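Local coordinates for phytase (Debaryomyces castellii, PDB 2GFI), which catalyses the release of phosphate from phytate (inositol hexakisphosphate) as a 3-phytase of the histidine acid phosphatase family, at residues S307-N311 with V419-V423; H340-L346 with R389-N393; G210-Y214 with M301-I305. One frame throughout, in Å; residues are numbered along the deposited sequence.

Contact 1 of 3, residues S307-N311 with V419-V423; sequences STLLN and VAERV. With NAG (2-acetamido-2-deoxy-beta-D-glucopyranose), chain C.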
# COMPACT_ATOMS: atom_id res chain seq x y z
N SER A 307 -7.55 -1.87 -39.36
CA SER A 307 -6.79 -2.91 -40.05
C SER A 307 -5.57 -2.39 -40.76
O SER A 307 -4.68 -3.17 -41.11
CB SER A 307 -7.67 -3.65 -41.07
OG SER A 307 -8.70 -4.36 -40.43
N THR A 308 -5.52 -1.08 -40.99
CA THR A 308 -4.37 -0.50 -41.65
C THR A 308 -3.15 -0.63 -40.77
O THR A 308 -2.11 -1.15 -41.23
CB THR A 308 -4.59 0.98 -42.11
OG1 THR A 308 -4.92 1.80 -40.98
CG2 THR A 308 -5.81 1.09 -42.99
N LEU A 309 -3.28 -0.22 -39.50
CA LEU A 309 -2.19 -0.40 -38.52
C LEU A 309 -2.00 -1.84 -38.13
O LEU A 309 -0.91 -2.23 -37.83
CB LEU A 309 -2.35 0.49 -37.27
CG LEU A 309 -2.18 2.00 -37.47
CD1 LEU A 309 -2.45 2.77 -36.18
CD2 LEU A 309 -0.80 2.36 -38.07
N LEU A 310 -3.07 -2.64 -38.13
CA LEU A 310 -2.91 -4.07 -37.80
C LEU A 310 -2.06 -4.78 -38.85
O LEU A 310 -1.14 -5.53 -38.50
CB LEU A 310 -4.26 -4.75 -37.62
CG LEU A 310 -4.23 -6.19 -37.11
CD1 LEU A 310 -3.63 -6.20 -35.73
CD2 LEU A 310 -5.61 -6.80 -37.13
N ASN A 311 -2.35 -4.50 -40.14
CA ASN A 311 -1.54 -5.01 -41.29
C ASN A 311 -0.08 -4.58 -41.25
O ASN A 311 0.82 -5.41 -41.41
CB ASN A 311 -2.13 -4.52 -42.61
CG ASN A 311 -3.31 -5.35 -43.08
OD1 ASN A 311 -3.58 -6.42 -42.53
ND2 ASN A 311 -4.01 -4.85 -44.12
N VAL A 419 -4.52 -12.31 -37.75
CA VAL A 419 -4.59 -11.02 -38.45
C VAL A 419 -5.40 -11.14 -39.76
O VAL A 419 -6.33 -10.35 -39.98
CB VAL A 419 -3.21 -10.41 -38.68
CG1 VAL A 419 -3.34 -9.12 -39.49
CG2 VAL A 419 -2.58 -10.10 -37.35
N ALA A 420 -5.07 -12.15 -40.58
CA ALA A 420 -5.81 -12.38 -41.82
C ALA A 420 -7.33 -12.47 -41.58
O ALA A 420 -8.09 -11.87 -42.32
CB ALA A 420 -5.29 -13.63 -42.56
N GLU A 421 -7.74 -13.19 -40.54
CA GLU A 421 -9.15 -13.30 -40.13
C GLU A 421 -9.75 -11.94 -39.75
O GLU A 421 -10.91 -11.65 -40.10
CB GLU A 421 -9.29 -14.23 -38.92
CG GLU A 421 -9.31 -15.72 -39.23
CD GLU A 421 -9.58 -16.59 -37.99
OE1 GLU A 421 -9.00 -16.29 -36.88
OE2 GLU A 421 -10.38 -17.57 -38.11
N ARG A 422 -8.95 -11.14 -39.03
CA ARG A 422 -9.37 -9.82 -38.58
C ARG A 422 -9.54 -8.88 -39.74
O ARG A 422 -10.49 -8.11 -39.79
CB ARG A 422 -8.37 -9.23 -37.56
CG ARG A 422 -8.30 -9.94 -36.20
CD ARG A 422 -9.62 -10.08 -35.51
NE ARG A 422 -10.16 -8.78 -35.17
CZ ARG A 422 -11.39 -8.58 -34.69
NH1 ARG A 422 -12.20 -9.60 -34.52
NH2 ARG A 422 -11.81 -7.35 -34.41
N VAL A 423 -8.61 -8.93 -40.69
CA VAL A 423 -8.62 -7.95 -41.79
C VAL A 423 -9.35 -8.45 -43.03
O VAL A 423 -9.52 -7.70 -43.99
CB VAL A 423 -7.19 -7.49 -42.15
CG1 VAL A 423 -6.45 -7.00 -40.89
CG2 VAL A 423 -6.41 -8.61 -42.90
C1 NAG C . -4.84 -5.79 -44.87
C2 NAG C . -5.72 -4.90 -45.78
C3 NAG C . -6.49 -5.73 -46.84
C4 NAG C . -5.55 -6.67 -47.60
C5 NAG C . -4.82 -7.50 -46.52
C6 NAG C . -3.85 -8.52 -47.07
C7 NAG C . -6.47 -2.74 -44.81
C8 NAG C . -7.71 -2.00 -44.38
N2 NAG C . -6.63 -4.06 -45.00
O3 NAG C . -7.16 -4.84 -47.70
O4 NAG C . -6.17 -7.47 -48.63
O5 NAG C . -4.07 -6.65 -45.66
O6 NAG C . -3.19 -9.05 -45.95
O7 NAG C . -5.40 -2.12 -44.94

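Contact 2 of 3, residues H340-L346 with R389-N393; sequences HSAIGIL and RYVIN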
# COMPACT_ATOMS: atom_id res chain seq x y z
N HIS A 340 -7.61 -1.12 -32.09
CA HIS A 340 -8.13 -2.24 -31.28
C HIS A 340 -9.41 -2.85 -31.79
O HIS A 340 -9.67 -4.04 -31.56
CB HIS A 340 -8.31 -1.84 -29.80
CG HIS A 340 -7.04 -1.94 -29.02
ND1 HIS A 340 -6.69 -3.08 -28.30
CD2 HIS A 340 -6.00 -1.08 -28.89
CE1 HIS A 340 -5.50 -2.90 -27.75
NE2 HIS A 340 -5.06 -1.70 -28.09
N SER A 341 -10.20 -2.06 -32.49
CA SER A 341 -11.35 -2.62 -33.20
C SER A 341 -10.88 -3.73 -34.16
O SER A 341 -11.53 -4.77 -34.29
CB SER A 341 -12.07 -1.53 -33.98
OG SER A 341 -13.36 -1.96 -34.33
N ALA A 342 -9.74 -3.52 -34.81
CA ALA A 342 -9.21 -4.55 -35.65
C ALA A 342 -8.38 -5.58 -34.88
O ALA A 342 -8.47 -6.75 -35.21
CB ALA A 342 -8.44 -3.97 -36.82
N ILE A 343 -7.58 -5.17 -33.90
CA ILE A 343 -6.83 -6.14 -33.06
C ILE A 343 -7.77 -7.17 -32.46
O ILE A 343 -7.48 -8.37 -32.48
CB ILE A 343 -6.02 -5.47 -31.92
CG1 ILE A 343 -4.94 -4.53 -32.48
CG2 ILE A 343 -5.36 -6.55 -31.04
CD1 ILE A 343 -4.42 -3.47 -31.49
N GLY A 344 -8.89 -6.71 -31.92
CA GLY A 344 -9.91 -7.64 -31.49
C GLY A 344 -9.65 -8.40 -30.21
O GLY A 344 -10.29 -9.40 -29.96
N ILE A 345 -8.76 -7.93 -29.36
CA ILE A 345 -8.53 -8.61 -28.08
C ILE A 345 -9.31 -8.02 -26.90
O ILE A 345 -9.47 -8.65 -25.85
CB ILE A 345 -7.02 -8.67 -27.79
CG1 ILE A 345 -6.44 -7.26 -27.76
CG2 ILE A 345 -6.36 -9.53 -28.85
CD1 ILE A 345 -5.02 -7.21 -27.24
N LEU A 346 -9.77 -6.78 -27.04
CA LEU A 346 -10.53 -6.16 -25.96
C LEU A 346 -11.92 -5.74 -26.44
O LEU A 346 -12.55 -4.84 -25.88
CB LEU A 346 -9.73 -5.01 -25.34
CG LEU A 346 -8.56 -5.50 -24.48
CD1 LEU A 346 -7.65 -4.34 -24.15
CD2 LEU A 346 -9.05 -6.18 -23.19
N ARG A 389 2.76 -11.26 -28.51
CA ARG A 389 1.66 -11.02 -27.58
C ARG A 389 1.48 -9.53 -27.36
O ARG A 389 2.38 -8.73 -27.64
CB ARG A 389 1.87 -11.75 -26.24
CG ARG A 389 2.93 -11.15 -25.38
CD ARG A 389 3.00 -11.78 -24.02
NE ARG A 389 4.10 -11.22 -23.26
CZ ARG A 389 4.48 -11.67 -22.08
NH1 ARG A 389 3.85 -12.72 -21.55
NH2 ARG A 389 5.51 -11.10 -21.45
N TYR A 390 0.29 -9.18 -26.87
CA TYR A 390 -0.07 -7.81 -26.57
C TYR A 390 0.04 -7.48 -25.08
O TYR A 390 -0.41 -8.25 -24.25
CB TYR A 390 -1.50 -7.59 -26.99
CG TYR A 390 -1.66 -7.39 -28.45
CD1 TYR A 390 -1.64 -6.09 -28.99
CD2 TYR A 390 -1.82 -8.48 -29.33
CE1 TYR A 390 -1.80 -5.89 -30.34
CE2 TYR A 390 -1.97 -8.28 -30.70
CZ TYR A 390 -1.94 -6.99 -31.19
OH TYR A 390 -2.09 -6.78 -32.54
N VAL A 391 0.61 -6.31 -24.78
CA VAL A 391 0.61 -5.77 -23.43
C VAL A 391 -0.08 -4.41 -23.55
O VAL A 391 0.47 -3.45 -24.13
CB VAL A 391 2.06 -5.65 -22.87
CG1 VAL A 391 2.05 -5.50 -21.37
CG2 VAL A 391 2.92 -6.88 -23.23
N ILE A 392 -1.32 -4.33 -23.04
CA ILE A 392 -2.12 -3.13 -23.12
C ILE A 392 -2.10 -2.52 -21.73
O ILE A 392 -2.50 -3.15 -20.74
CB ILE A 392 -3.53 -3.49 -23.48
CG1 ILE A 392 -3.58 -4.47 -24.66
CG2 ILE A 392 -4.39 -2.19 -23.65
CD1 ILE A 392 -2.75 -4.01 -25.88
N ASN A 393 -1.59 -1.31 -21.65
CA ASN A 393 -1.50 -0.60 -20.37
C ASN A 393 -0.99 -1.50 -19.26
O ASN A 393 -1.60 -1.60 -18.19
CB ASN A 393 -2.82 0.02 -20.07
CG ASN A 393 -3.26 0.87 -21.18
OD1 ASN A 393 -4.36 0.74 -21.70
ND2 ASN A 393 -2.36 1.72 -21.62

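Contact 3 of 3, residues G210-Y214 with M301-I305; sequences GCFNY and MTRVI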
# COMPACT_ATOMS: atom_id res chain seq x y z
N GLY A 210 -8.46 10.12 -43.18
CA GLY A 210 -8.65 9.91 -44.60
C GLY A 210 -9.79 8.96 -44.92
O GLY A 210 -10.01 8.63 -46.08
N CYS A 211 -10.52 8.48 -43.92
CA CYS A 211 -11.64 7.62 -44.22
C CYS A 211 -12.90 8.43 -44.32
O CYS A 211 -13.45 8.84 -43.31
CB CYS A 211 -11.80 6.52 -43.18
SG CYS A 211 -13.24 5.50 -43.60
N PHE A 212 -13.37 8.66 -45.56
CA PHE A 212 -14.48 9.58 -45.82
C PHE A 212 -15.83 9.00 -45.46
O PHE A 212 -16.71 9.74 -45.06
CB PHE A 212 -14.44 10.12 -47.26
CG PHE A 212 -13.15 10.85 -47.58
CD1 PHE A 212 -12.65 11.82 -46.70
CD2 PHE A 212 -12.41 10.54 -48.71
CE1 PHE A 212 -11.46 12.46 -46.95
CE2 PHE A 212 -11.20 11.20 -48.98
CZ PHE A 212 -10.73 12.16 -48.10
N ASN A 213 -15.98 7.68 -45.59
CA ASN A 213 -17.24 7.00 -45.23
C ASN A 213 -17.41 6.67 -43.76
O ASN A 213 -18.44 6.15 -43.36
CB ASN A 213 -17.44 5.76 -46.10
CG ASN A 213 -17.43 6.09 -47.58
OD1 ASN A 213 -17.75 7.22 -47.96
ND2 ASN A 213 -17.06 5.13 -48.41
N TYR A 214 -16.40 6.99 -42.97
CA TYR A 214 -16.44 6.75 -41.55
C TYR A 214 -17.20 7.88 -40.89
O TYR A 214 -16.81 9.04 -40.97
CB TYR A 214 -15.03 6.59 -40.97
CG TYR A 214 -14.95 6.64 -39.46
CD1 TYR A 214 -15.65 5.72 -38.67
CD2 TYR A 214 -14.18 7.62 -38.82
CE1 TYR A 214 -15.57 5.78 -37.26
CE2 TYR A 214 -14.10 7.69 -37.42
CZ TYR A 214 -14.80 6.76 -36.65
OH TYR A 214 -14.72 6.81 -35.28
N MET A 301 -17.31 0.95 -39.65
CA MET A 301 -16.16 1.42 -40.40
C MET A 301 -14.82 1.23 -39.74
O MET A 301 -13.79 1.32 -40.39
CB MET A 301 -16.35 2.87 -40.85
CG MET A 301 -17.28 3.02 -42.05
SD MET A 301 -16.82 1.96 -43.46
CE MET A 301 -15.29 2.75 -43.93
N THR A 302 -14.81 0.95 -38.44
CA THR A 302 -13.56 0.95 -37.67
C THR A 302 -12.69 -0.26 -37.93
O THR A 302 -11.46 -0.16 -37.84
CB THR A 302 -13.82 1.08 -36.17
OG1 THR A 302 -14.61 -0.04 -35.73
CG2 THR A 302 -14.62 2.36 -35.86
N ARG A 303 -13.30 -1.40 -38.24
CA ARG A 303 -12.47 -2.52 -38.55
C ARG A 303 -11.61 -2.25 -39.78
O ARG A 303 -10.42 -2.61 -39.76
CB ARG A 303 -13.22 -3.80 -38.75
CG ARG A 303 -12.17 -4.89 -38.88
CD ARG A 303 -12.64 -6.24 -38.83
NE ARG A 303 -13.54 -6.51 -37.73
CZ ARG A 303 -13.74 -7.74 -37.27
NH1 ARG A 303 -13.06 -8.76 -37.80
NH2 ARG A 303 -14.62 -7.96 -36.28
N VAL A 304 -12.20 -1.64 -40.83
CA VAL A 304 -11.39 -1.35 -42.03
C VAL A 304 -10.28 -0.35 -41.71
O VAL A 304 -9.14 -0.57 -42.12
CB VAL A 304 -12.21 -0.87 -43.28
CG1 VAL A 304 -12.89 0.45 -43.04
CG2 VAL A 304 -11.26 -0.72 -44.48
N ILE A 305 -10.62 0.71 -40.99
CA ILE A 305 -9.64 1.72 -40.56
C ILE A 305 -8.57 1.11 -39.64
O ILE A 305 -7.39 1.27 -39.89
CB ILE A 305 -10.30 2.92 -39.87
CG1 ILE A 305 -11.28 3.62 -40.79
CG2 ILE A 305 -9.23 3.91 -39.41
CD1 ILE A 305 -12.27 4.52 -40.03

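Contact 1 of 3, residues S307-N311 with V419-V423
Val419 meets Leu310 tip to tip, its CG1 methyl lying 3.9 Å from Leu310 CG. With CG1 opposite the backbone N about the first side-chain bond (chi1 176°), the methyl is turned toward helix 302-318; the axes of the two segments approach to 10.2 Å and run nearly antiparallel (161°). Almost one turn further on, Arg422 offers only the base of its side chain to this interface: its CB packs at 3.7 Å against Leu310 CD2, the two side chains crossing at a slant. The rest of the arginine bends at chi2 and chi3 and carries its guanidinium group to the backbone near the C-terminal end of helix 333-343, where NE bonds to Ala342 O and NH2 more weakly to Ser341 O. Val423 closes the segment and reaches the most partners. Its CG1 sits 3.5 Å from Ser307 OG and 3.4 Å from Asn311 OD1, van der Waals contacts of a methyl against two oxygens. No hydrogen bond joins the segments; the serine hydroxyl is bonded to Arg303 O in its own helix. The other methyl, CG2, borders the glycan, 3.8 Å from C1 of the N-acetylglucosamine. That sugar is joined covalently to Asn311 ND2 (1.5 Å to its C1), which makes this an N-glycosylation site built at a helix-helix seam. The sugar's acetamido methyl C8 rests 3.7 Å from Ser307 CB, and the sugar also hydrogen-bonds to Thr426 O, just past the end of helix 412-423. Helix 302-318 thus has helix 412-423 along one flank, while helix 333-343 packs beside it through Phe339, Ala342 and Ile343, which touch Ser307 or Leu310.

Contact 2 of 3, residues H340-L346 with R389-N393
Tyr390, the residue with the most surface buried here, takes a methyl over its ring: Ile343 CG2 lies 3.8 Å from the centroid of the Tyr390 ring and 26° off its normal, a CH-pi contact displaced toward the phenol end, where CG2 comes within 3.5 Å of Tyr390 CZ. At the root of the same side chain Ile345 CD1 arrives obliquely, 3.5 Å from Tyr390 CB. A hydrogen bond to Tyr415 OH anchors the phenol end of the ring. Ile392, next in buried area, is met from three residues. Its CD1 touches the edge of the His340 imidazole, in the ring plane, 3.5 Å from His340 CE1. Its CG1 is 4.0 Å from Ile345 CD1, the methyl that also meets Tyr390. Leu346 and Ile392 slide past each other in opposite directions, with Leu346 CD1 3.9 Å from Ile392 CG2. The histidine is itself steadied on two counts, by NE2 bonded to Thr375 OG1 and by Ile343 CD1 over the centre of one ring face. Gly344, the first residue to leave helical angles, has positive phi and starts the loop that carries Ile345 and Leu346. The end of helix 333-343 is thus packed on strand 385-392 in the mixed sheet of the alpha/beta histidine phosphatase fold, between antiparallel strands 374-382 and 395-397, and Leu310 of helix 302-318 also touches Ile343 and Tyr390.

Contact 3 of 3, residues G210-Y214 with M301-I305
Cys211, in a loop tied by its disulfide to Cys432, faces Met301 and Ile305, on or beside helix 302-318, so that the cross-linked loop is packed there by apolar atoms. The sulfur SG lies 3.4 Å from Met301 CE, and Cys211 CB is 3.8 Å from Ile305 CD1. In Met301, chi1 (-77°) sets CG 3.6 Å from Asn213 O, and the bends at chi2 and chi3 turn CE onto Cys211 SG. The disulfide runs to helix 428-432, and Asn213 ND2 bonds to Gln431 O; the loop is held to that helix while it packs on helix 302-318, and Gln431 and Cys432 touch Met301 directly. Tyr214 has the largest share of the loop's buried surface. Its ring, set opposite the backbone N (chi1 167°), receives Ile305 CD1 over one face, 3.9 Å from the Tyr214 ring centroid and 29° off the normal, a CH-pi contact made with the two side chains at about a right angle. Met301 CB comes in at the ring edge, 3.7 Å from Tyr214 CD1. Farther along, Thr302 CG2 approaches Tyr214 CE1 obliquely at 3.8 Å, and the hydroxyl OH is hydrogen-bonded to Ser294 O. Replacing the tyrosine by an alanine would probably leave Ile305 CD1 without its aromatic cover and Ser294 O without its hydroxyl partner. The ring also touches Ile338 of helix 333-343.

Contacts 1 and 3 share helix 302-318, contact 3 near its N-terminal end and contact 1 further along, and both lie about 20 Å from the chain centre near attached glycans. Contact 1 is nonetheless buried, though peripheral, and contact 3 only partly so. Contact 2, centred about 12 Å from the chain centre, is a buried meeting of helix end and sheet. None of the three has a hydrogen bond across its segments. Contact 1 joins aliphatic groups beside a sugar; contacts 2 and 3 both place an isoleucine methyl over a tyrosine face, and contact 3 adds sulfur and a disulfide-fixed loop. Polar links tie the segments together: an arginine joins contacts 1 and 2, and the Ser341 and Thr302 hydroxyls bond between contacts 2 and 3.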